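Local coordinates for protein 2-hydroxyethylphosphonate dioxygenase (Streptomyces viridochromogenes, PDB 4YAR) that converts 2-hydroxyethylphosphonate and dioxygen into hydroxymethylphosphonate and formate with a non-heme iron centre, a step in making the antibiotic phosphinothricin tripeptide, at residues D66-L71 with E105-P110; N144-E149 with Q154-L159; R277-G280 with G284-Y287. The protein carries 1 engineered substitution. One frame throughout, in Å; residues are numbered along the deposited sequence. Where two conformers were deposited one is given.

In the fold
The three contacts follow one another along the chain and none touches another. Contact 2, a beta hairpin, lies nearest to catalysis: the side chain of Trp147 comes within about 4 Å of those of His182, an iron ligand, and the engineered His176. In this crystal His129 and His182 hold cadmium. Contact 1 joins two surface loops at a separate cadmium, away from the active site; its centre is about 34 Å from that of contact 2, with nearest atoms about 15 Å apart. Contact 3 ends a helix in the second HTH cro/C1-type region, its centre about 39 Å from contact 1 and 44 Å from contact 2.

Contact 1. Residues D66-L71 with E105-P110; sequences DAHRNL and EGRVAP. With CD (cadmium ion), chain C.
Asp66 and Arg107 reach toward each other from opposite directions, each from its own surface loop, around a cadmium ion held by a bidentate carboxylate. The loop of Asp66 leads from helix 49-55 to strand 73-76, and the loop of Arg107 joins strands 93-100 and 111-115 of a beta sheet. Both carboxylate oxygens grip the metal, OD1 of Asp66 at 2.7 Å and OD2 at the same distance, so the two prongs share it evenly. The guanidinium of Arg107 is turned 46° from the carboxylate plane. Its chain bends sharply at chi2 (-94°), which swings the end of the side chain toward 66-71. NH2 of Arg107 is modelled 2.4 Å from the cadmium, but this link is doubtful, since the same nitrogen also sits too close to CB of His68 and a guanidinium is an unusual metal ligand. The imidazole of His68 crosses the arginine side chain at roughly a right angle, but this histidine is poorly ordered and the orientation of its ring is uncertain. Arg69 forms salt bridges with Asp39 and Glu40, while Leu71 packs on Pro104. The contact is small and lies at the surface, and its cadmium site is distinct from the catalytic iron site. Within 66-71 an Asx turn is closed by a weak bond: N of His68 donates to OD1 of Asp66 over 3.1 Å, at an N-H...O angle of 142°.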
loop_
_atom_site.group_PDB
_atom_site.type_symbol
_atom_site.label_atom_id
_atom_site.label_comp_id
_atom_site.label_asym_id
_atom_site.label_seq_id
_atom_site.Cartn_x
_atom_site.Cartn_y
_atom_site.Cartn_z
ATOM N N ASP A 66 1.302 6.345 -18.486
ATOM C CA ASP A 66 2.255 5.940 -17.481
ATOM C C ASP A 66 3.456 5.276 -18.155
ATOM O O ASP A 66 3.291 4.548 -19.133
ATOM C CB ASP A 66 1.594 4.988 -16.494
ATOM C CG ASP A 66 2.576 4.368 -15.559
ATOM O OD1 ASP A 66 3.632 4.994 -15.314
ATOM O OD2 ASP A 66 2.308 3.248 -15.078
ATOM N N ALA A 67 4.644 5.530 -17.601
ATOM C CA ALA A 67 5.915 4.984 -18.080
ATOM C C ALA A 67 6.004 3.463 -17.919
ATOM O O ALA A 67 6.598 2.764 -18.747
ATOM C CB ALA A 67 7.069 5.654 -17.352
ATOM N N HIS A 68 5.437 2.951 -16.836
ATOM C CA HIS A 68 5.155 1.532 -16.775
ATOM C C HIS A 68 4.049 1.290 -17.755
ATOM O O HIS A 68 2.983 1.910 -17.666
ATOM C CB HIS A 68 4.684 1.087 -15.386
ATOM C CG HIS A 68 3.801 -0.134 -15.390
ATOM N ND1 HIS A 68 2.833 -0.361 -14.434
ATOM C CD2 HIS A 68 3.723 -1.177 -16.249
ATOM C CE1 HIS A 68 2.214 -1.501 -14.690
ATOM N NE2 HIS A 68 2.734 -2.016 -15.788
ATOM N N ARG A 69 4.305 0.403 -18.701
ATOM C CA ARG A 69 3.218 -0.241 -19.393
ATOM C C ARG A 69 3.590 -1.718 -19.617
ATOM O O ARG A 69 4.689 -2.061 -20.058
ATOM C CB ARG A 69 2.876 0.512 -20.673
ATOM C CG ARG A 69 1.549 0.119 -21.295
ATOM C CD ARG A 69 1.045 1.179 -22.271
ATOM N NE ARG A 69 0.414 0.562 -23.441
ATOM C CZ ARG A 69 1.040 0.242 -24.580
ATOM N NH1 ARG A 69 2.340 0.473 -24.738
ATOM N NH2 ARG A 69 0.358 -0.322 -25.572
ATOM N N ASN A 70 2.661 -2.574 -19.236
ATOM C CA ASN A 70 2.800 -4.025 -19.368
ATOM C C ASN A 70 3.861 -4.623 -18.496
ATOM O O ASN A 70 4.267 -5.762 -18.729
ATOM C CB ASN A 70 2.973 -4.441 -20.843
ATOM C CG ASN A 70 1.763 -4.035 -21.655
ATOM O OD1 ASN A 70 0.650 -4.301 -21.248
ATOM N ND2 ASN A 70 1.970 -3.292 -22.731
ATOM N N LEU A 71 4.356 -3.877 -17.504
ATOM C CA LEU A 71 5.322 -4.479 -16.594
ATOM C C LEU A 71 4.645 -5.630 -15.946
ATOM O O LEU A 71 3.490 -5.524 -15.597
ATOM C CB LEU A 71 5.809 -3.511 -15.481
ATOM C CG LEU A 71 7.125 -2.781 -15.760
ATOM C CD1 LEU A 71 7.229 -2.267 -17.185
ATOM C CD2 LEU A 71 7.255 -1.680 -14.727
ATOM N N GLU A 105 10.940 1.306 -12.159
ATOM C CA GLU A 105 11.689 2.547 -12.141
ATOM C C GLU A 105 10.767 3.667 -11.704
ATOM O O GLU A 105 9.602 3.710 -12.082
ATOM C CB GLU A 105 12.338 2.812 -13.524
ATOM C CG GLU A 105 13.406 3.906 -13.523
ATOM C CD GLU A 105 14.743 3.466 -14.121
ATOM O OE1 GLU A 105 15.126 2.282 -13.959
ATOM O OE2 GLU A 105 15.431 4.316 -14.736
ATOM N N GLY A 106 11.260 4.528 -10.826
ATOM C CA GLY A 106 10.434 5.647 -10.355
ATOM C C GLY A 106 9.674 5.343 -9.074
ATOM O O GLY A 106 9.376 6.251 -8.307
ATOM N N ARG A 107 9.393 4.065 -8.799
ATOM C CA ARG A 107 8.520 3.726 -7.665
ATOM C C ARG A 107 9.386 3.634 -6.417
ATOM O O ARG A 107 10.609 3.736 -6.488
ATOM C CB ARG A 107 7.771 2.423 -7.876
ATOM C CG ARG A 107 7.065 2.254 -9.198
ATOM C CD ARG A 107 5.594 2.655 -9.243
ATOM N NE ARG A 107 5.100 2.347 -10.605
ATOM C CZ ARG A 107 5.560 2.920 -11.746
ATOM N NH1 ARG A 107 6.509 3.857 -11.753
ATOM N NH2 ARG A 107 5.065 2.562 -12.925
ATOM N N VAL A 108 8.722 3.502 -5.274
ATOM C CA VAL A 108 9.419 3.498 -4.012
ATOM C C VAL A 108 10.015 2.121 -3.846
ATOM O O VAL A 108 9.329 1.177 -3.935
ATOM C CB VAL A 108 8.523 3.876 -2.871
ATOM C CG1 VAL A 108 9.268 3.711 -1.524
ATOM C CG2 VAL A 108 8.038 5.321 -3.078
ATOM N N ALA A 109 11.322 2.044 -3.680
ATOM C CA ALA A 109 11.983 0.747 -3.523
ATOM C C ALA A 109 12.026 0.388 -2.028
ATOM O O ALA A 109 12.292 1.255 -1.202
ATOM C CB ALA A 109 13.371 0.823 -4.128
ATOM N N PRO A 110 11.724 -0.862 -1.659
ATOM C CA PRO A 110 11.947 -1.419 -0.302
ATOM C C PRO A 110 13.410 -1.233 0.110
ATOM O O PRO A 110 14.276 -1.157 -0.749
ATOM C CB PRO A 110 11.671 -2.907 -0.473
ATOM C CG PRO A 110 10.759 -3.004 -1.640
ATOM C CD PRO A 110 11.158 -1.872 -2.575
HETATM CD CD CD C . 3.297 4.196 -12.752
#

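Contact 2. Residues N144-E149 with Q154-L159; sequences NGRWGE and QTWRVL
Asn144 lays its CB over one face of the Trp156 indole in a CH-pi contact, 3.8 Å from the centroid of the six-membered ring. The indole is carried there by an extended chi1 (177°), which sends CG away from the backbone N of Trp156 and across to the partner strand. Gly145 pairs with Arg157 by two bonds: its N donates to O of Arg157 (2.7 Å), and N of Arg157 donates to O of Gly145 (3.0 Å). This hydrogen-bonded pair belongs to an antiparallel beta hairpin, strand 143-146 against strand 156-159, with strand 183-186 flanking strand 143-146 on its other side. Arg146 meets the edge of the Trp156 ring with CB, 3.8 Å from CE3, then runs out fully extended. Three carbonyls hold its guanidinium: Gly148 O takes NE, Glu149 O takes NH2, and Pro123 O takes NH1. Trp147 binds O of Thr155 through its N at 2.9 Å. Its ring edge meets CB of Arg157, its NE1 is bonded to Tyr174 OH, and its ring also meets that of the engineered His176. The buried N of Gly148 lies 4.0 Å from CB of Thr155 and has no polar partner in the model.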
loop_
_atom_site.group_PDB
_atom_site.type_symbol
_atom_site.label_atom_id
_atom_site.label_comp_id
_atom_site.label_asym_id
_atom_site.label_seq_id
_atom_site.Cartn_x
_atom_site.Cartn_y
_atom_site.Cartn_z
ATOM N N ASN A 144 17.922 -2.464 19.141
ATOM C CA ASN A 144 16.990 -1.617 19.868
ATOM C C ASN A 144 16.170 -0.818 18.898
ATOM O O ASN A 144 16.734 -0.185 18.007
ATOM C CB ASN A 144 17.729 -0.602 20.736
ATOM C CG ASN A 144 18.614 -1.229 21.829
ATOM O OD1 ASN A 144 19.804 -0.996 21.860
ATOM N ND2 ASN A 144 18.041 -1.980 22.710
ATOM N N GLY A 145 14.854 -0.782 19.127
ATOM C CA GLY A 145 13.972 0.142 18.483
ATOM C C GLY A 145 13.640 1.314 19.385
ATOM O O GLY A 145 13.387 1.117 20.589
ATOM N N ARG A 146 13.702 2.506 18.815
ATOM C CA ARG A 146 13.356 3.777 19.509
ATOM C C ARG A 146 12.245 4.523 18.792
ATOM O O ARG A 146 12.339 4.759 17.565
ATOM C CB ARG A 146 14.581 4.686 19.641
ATOM C CG ARG A 146 14.420 5.884 20.560
ATOM C CD ARG A 146 15.638 6.793 20.515
ATOM N NE ARG A 146 15.433 8.004 21.322
ATOM C CZ ARG A 146 16.273 9.021 21.378
ATOM N NH1 ARG A 146 17.400 9.009 20.646
ATOM N NH2 ARG A 146 15.980 10.060 22.170
ATOM N N TRP A 147 11.207 4.915 19.558
ATOM C CA TRP A 147 10.003 5.608 19.021
ATOM C C TRP A 147 9.614 6.891 19.761
ATOM O O TRP A 147 8.483 7.324 19.629
ATOM C CB TRP A 147 8.752 4.681 19.013
ATOM C CG TRP A 147 9.059 3.525 18.249
ATOM C CD1 TRP A 147 9.224 3.472 16.872
ATOM C CD2 TRP A 147 9.521 2.270 18.752
ATOM N NE1 TRP A 147 9.691 2.224 16.511
ATOM C CE2 TRP A 147 9.906 1.485 17.644
ATOM C CE3 TRP A 147 9.643 1.726 20.031
ATOM C CZ2 TRP A 147 10.365 0.169 17.784
ATOM C CZ3 TRP A 147 10.059 0.437 20.153
ATOM C CH2 TRP A 147 10.425 -0.337 19.040
ATOM N N GLY A 148 10.545 7.510 20.478
ATOM C CA GLY A 148 10.252 8.733 21.290
ATOM C C GLY A 148 11.538 9.308 21.889
ATOM O O GLY A 148 12.596 8.668 21.898
ATOM N N GLU A 149 11.431 10.536 22.379
ATOM C CA GLU A 149 12.539 11.258 22.917
ATOM C C GLU A 149 12.988 10.668 24.212
ATOM O O GLU A 149 14.166 10.406 24.413
ATOM C CB GLU A 149 12.140 12.715 23.105
ATOM C CG GLU A 149 11.971 13.426 21.772
ATOM C CD GLU A 149 13.276 13.848 21.133
ATOM O OE1 GLU A 149 14.322 13.869 21.818
ATOM O OE2 GLU A 149 13.249 14.204 19.943
ATOM N N GLN A 154 7.506 2.132 26.597
ATOM C CA GLN A 154 6.641 2.365 25.457
ATOM C C GLN A 154 7.425 2.940 24.292
ATOM O O GLN A 154 6.934 2.973 23.175
ATOM C CB GLN A 154 5.514 3.342 25.804
ATOM C CG GLN A 154 4.537 2.821 26.848
ATOM C CD GLN A 154 5.179 2.746 28.230
ATOM O OE1 GLN A 154 5.882 3.672 28.672
ATOM N NE2 GLN A 154 4.964 1.632 28.910
ATOM N N THR A 155 8.640 3.412 24.535
ATOM C CA THR A 155 9.385 4.072 23.439
ATOM C C THR A 155 10.717 3.420 23.078
ATOM O O THR A 155 11.473 3.972 22.295
ATOM C CB THR A 155 9.644 5.531 23.840
ATOM O OG1 THR A 155 10.412 5.564 25.048
ATOM C CG2 THR A 155 8.286 6.264 24.068
ATOM N N TRP A 156 11.028 2.261 23.649
ATOM C CA TRP A 156 12.373 1.680 23.540
ATOM C C TRP A 156 12.133 0.216 23.792
ATOM O O TRP A 156 11.647 -0.172 24.872
ATOM C CB TRP A 156 13.284 2.305 24.596
ATOM C CG TRP A 156 14.678 1.800 24.712
ATOM C CD1 TRP A 156 15.179 1.082 25.722
ATOM C CD2 TRP A 156 15.768 2.108 23.856
ATOM N NE1 TRP A 156 16.489 0.885 25.565
ATOM C CE2 TRP A 156 16.898 1.505 24.416
ATOM C CE3 TRP A 156 15.887 2.796 22.669
ATOM C CZ2 TRP A 156 18.120 1.533 23.819
ATOM C CZ3 TRP A 156 17.134 2.872 22.084
ATOM C CH2 TRP A 156 18.251 2.240 22.685
ATOM N N ARG A 157 12.360 -0.626 22.775
ATOM C CA ARG A 157 12.108 -2.055 22.926
ATOM C C ARG A 157 13.024 -2.807 21.988
ATOM O O ARG A 157 13.375 -2.268 20.876
ATOM C CB ARG A 157 10.674 -2.414 22.568
ATOM C CG ARG A 157 10.312 -3.830 23.004
ATOM C CD ARG A 157 9.006 -4.361 22.480
ATOM N NE ARG A 157 7.886 -3.584 22.984
ATOM C CZ ARG A 157 6.632 -4.055 23.094
ATOM N NH1 ARG A 157 6.327 -5.321 22.748
ATOM N NH2 ARG A 157 5.685 -3.235 23.552
ATOM N N VAL A 158 13.463 -3.978 22.426
ATOM C CA VAL A 158 14.348 -4.825 21.613
ATOM C C VAL A 158 13.546 -5.610 20.528
ATOM O O VAL A 158 12.636 -6.436 20.828
ATOM C CB VAL A 158 15.178 -5.782 22.466
ATOM C CG1 VAL A 158 15.967 -6.786 21.619
ATOM C CG2 VAL A 158 16.130 -5.030 23.347
ATOM N N LEU A 159 13.943 -5.404 19.283
ATOM C CA LEU A 159 13.518 -6.269 18.208
ATOM C C LEU A 159 14.533 -7.388 18.058
ATOM O O LEU A 159 15.640 -7.175 17.553
ATOM C CB LEU A 159 13.507 -5.484 16.909
ATOM C CG LEU A 159 12.325 -4.738 16.409
ATOM C CD1 LEU A 159 12.570 -3.260 16.727
ATOM C CD2 LEU A 159 12.284 -4.981 14.916
#

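Contact 3. Residues R277-G280 with G284-Y287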
loop_
_atom_site.group_PDB
_atom_site.type_symbol
_atom_site.label_atom_id
_atom_site.label_comp_id
_atom_site.label_asym_id
_atom_site.label_seq_id
_atom_site.Cartn_x
_atom_site.Cartn_y
_atom_site.Cartn_z
ATOM N N ARG A 277 -28.738 0.164 7.245
ATOM C CA ARG A 277 -28.888 -0.308 5.899
ATOM C C ARG A 277 -30.160 0.235 5.269
ATOM O O ARG A 277 -30.148 0.617 4.118
ATOM C CB ARG A 277 -28.897 -1.810 5.815
ATOM C CG ARG A 277 -28.763 -2.280 4.368
ATOM C CD ARG A 277 -28.128 -3.658 4.326
ATOM N NE ARG A 277 -27.757 -4.040 2.977
ATOM C CZ ARG A 277 -27.680 -5.306 2.557
ATOM N NH1 ARG A 277 -27.942 -6.336 3.384
ATOM N NH2 ARG A 277 -27.358 -5.536 1.291
ATOM N N THR A 278 -31.236 0.256 6.037
ATOM C CA THR A 278 -32.516 0.749 5.575
ATOM C C THR A 278 -32.407 2.272 5.287
ATOM O O THR A 278 -32.890 2.759 4.250
ATOM C CB THR A 278 -33.557 0.546 6.642
ATOM O OG1 THR A 278 -33.751 -0.858 6.841
ATOM C CG2 THR A 278 -34.813 1.203 6.190
ATOM N N LEU A 279 -31.724 2.987 6.185
ATOM C CA LEU A 279 -31.440 4.396 5.922
ATOM C C LEU A 279 -30.580 4.624 4.685
ATOM O O LEU A 279 -30.872 5.501 3.844
ATOM C CB LEU A 279 -30.720 5.030 7.109
ATOM C CG LEU A 279 -31.447 6.155 7.804
ATOM C CD1 LEU A 279 -32.498 5.581 8.736
ATOM C CD2 LEU A 279 -30.441 6.941 8.612
ATOM N N GLY A 280 -29.527 3.812 4.535
ATOM C CA GLY A 280 -28.675 3.956 3.343
ATOM C C GLY A 280 -29.394 3.710 2.048
ATOM O O GLY A 280 -29.128 4.386 1.036
ATOM N N GLY A 284 -29.489 6.912 -0.251
ATOM C CA GLY A 284 -28.470 6.801 -1.284
ATOM C C GLY A 284 -27.046 6.833 -0.733
ATOM O O GLY A 284 -26.185 7.527 -1.294
ATOM N N PHE A 285 -26.773 6.117 0.350
ATOM C CA PHE A 285 -25.418 5.962 0.840
ATOM C C PHE A 285 -25.102 4.525 1.250
ATOM O O PHE A 285 -26.006 3.706 1.400
ATOM C CB PHE A 285 -25.088 6.977 1.990
ATOM C CG PHE A 285 -25.822 6.751 3.256
ATOM C CD1 PHE A 285 -25.396 5.803 4.172
ATOM C CD2 PHE A 285 -26.895 7.586 3.613
ATOM C CE1 PHE A 285 -26.078 5.612 5.358
ATOM C CE2 PHE A 285 -27.550 7.396 4.806
ATOM C CZ PHE A 285 -27.170 6.419 5.665
ATOM N N ASP A 286 -23.816 4.251 1.424
ATOM C CA ASP A 286 -23.332 2.913 1.805
ATOM C C ASP A 286 -23.141 2.827 3.323
ATOM O O ASP A 286 -22.281 3.470 3.922
ATOM C CB ASP A 286 -22.032 2.660 1.076
ATOM C CG ASP A 286 -21.517 1.238 1.269
ATOM O OD1 ASP A 286 -21.920 0.463 2.177
ATOM O OD2 ASP A 286 -20.693 0.868 0.427
ATOM N N TYR A 287 -24.014 2.042 3.962
ATOM C CA TYR A 287 -23.999 1.915 5.374
ATOM C C TYR A 287 -22.699 1.346 5.934
ATOM O O TYR A 287 -22.378 1.586 7.085
ATOM C CB TYR A 287 -25.211 1.009 5.849
ATOM C CG TYR A 287 -24.959 -0.477 5.586
ATOM C CD1 TYR A 287 -25.100 -1.036 4.293
ATOM C CD2 TYR A 287 -24.445 -1.305 6.592
ATOM C CE1 TYR A 287 -24.832 -2.375 4.069
ATOM C CE2 TYR A 287 -24.123 -2.665 6.340
ATOM C CZ TYR A 287 -24.349 -3.189 5.115
ATOM O OH TYR A 287 -23.975 -4.499 4.855
#
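Gly280 and Phe285 form the tight half of this contact. CA of Gly280 sits almost squarely over the centre of the phenyl ring, 3.6 Å from its centroid and 9° off the ring normal; with no side chain on the glycine, the ring can lie flat against the helix backbone. Phe285 accepts the crowded position for this, its CG placed between the backbone N and the carbonyl carbon (chi1 68°). CZ of the ring also touches CB of Leu279 at 4.1 Å, and Leu235 of helix 231-241 packs against Leu279 and Phe285. Beside it, one carbonyl carries two bonds: O of Gly280 takes N of Phe285 at 3.0 Å, in the carbonyl plane on a lone pair, and N of Gly284 at 2.9 Å, tilted from that plane and more bent at its hydrogen.

The other half is looser and faces solvent. Two conformers of Arg277 were deposited, in keeping with a mobile end, and the geometry that follows holds for one of them. Arg277 runs extended across one face of the Tyr287 ring, its CG off-centre at 4.3 Å from the ring centroid. Farther out, NE of Arg277 lies 3.5 Å from CE1 of Tyr287, and the tyrosine hydroxyl stands over a guanidinium face. Leu273 and Leu276 of the same helix also touch Tyr287.

Gly284 leaves helix 270-283 with positive phi (87°), and the six-to-one bond from Phe285 N to Gly280 O, with the Phe285 ring packed by CH-pi on CA of Gly280, is that of a Schellman motif.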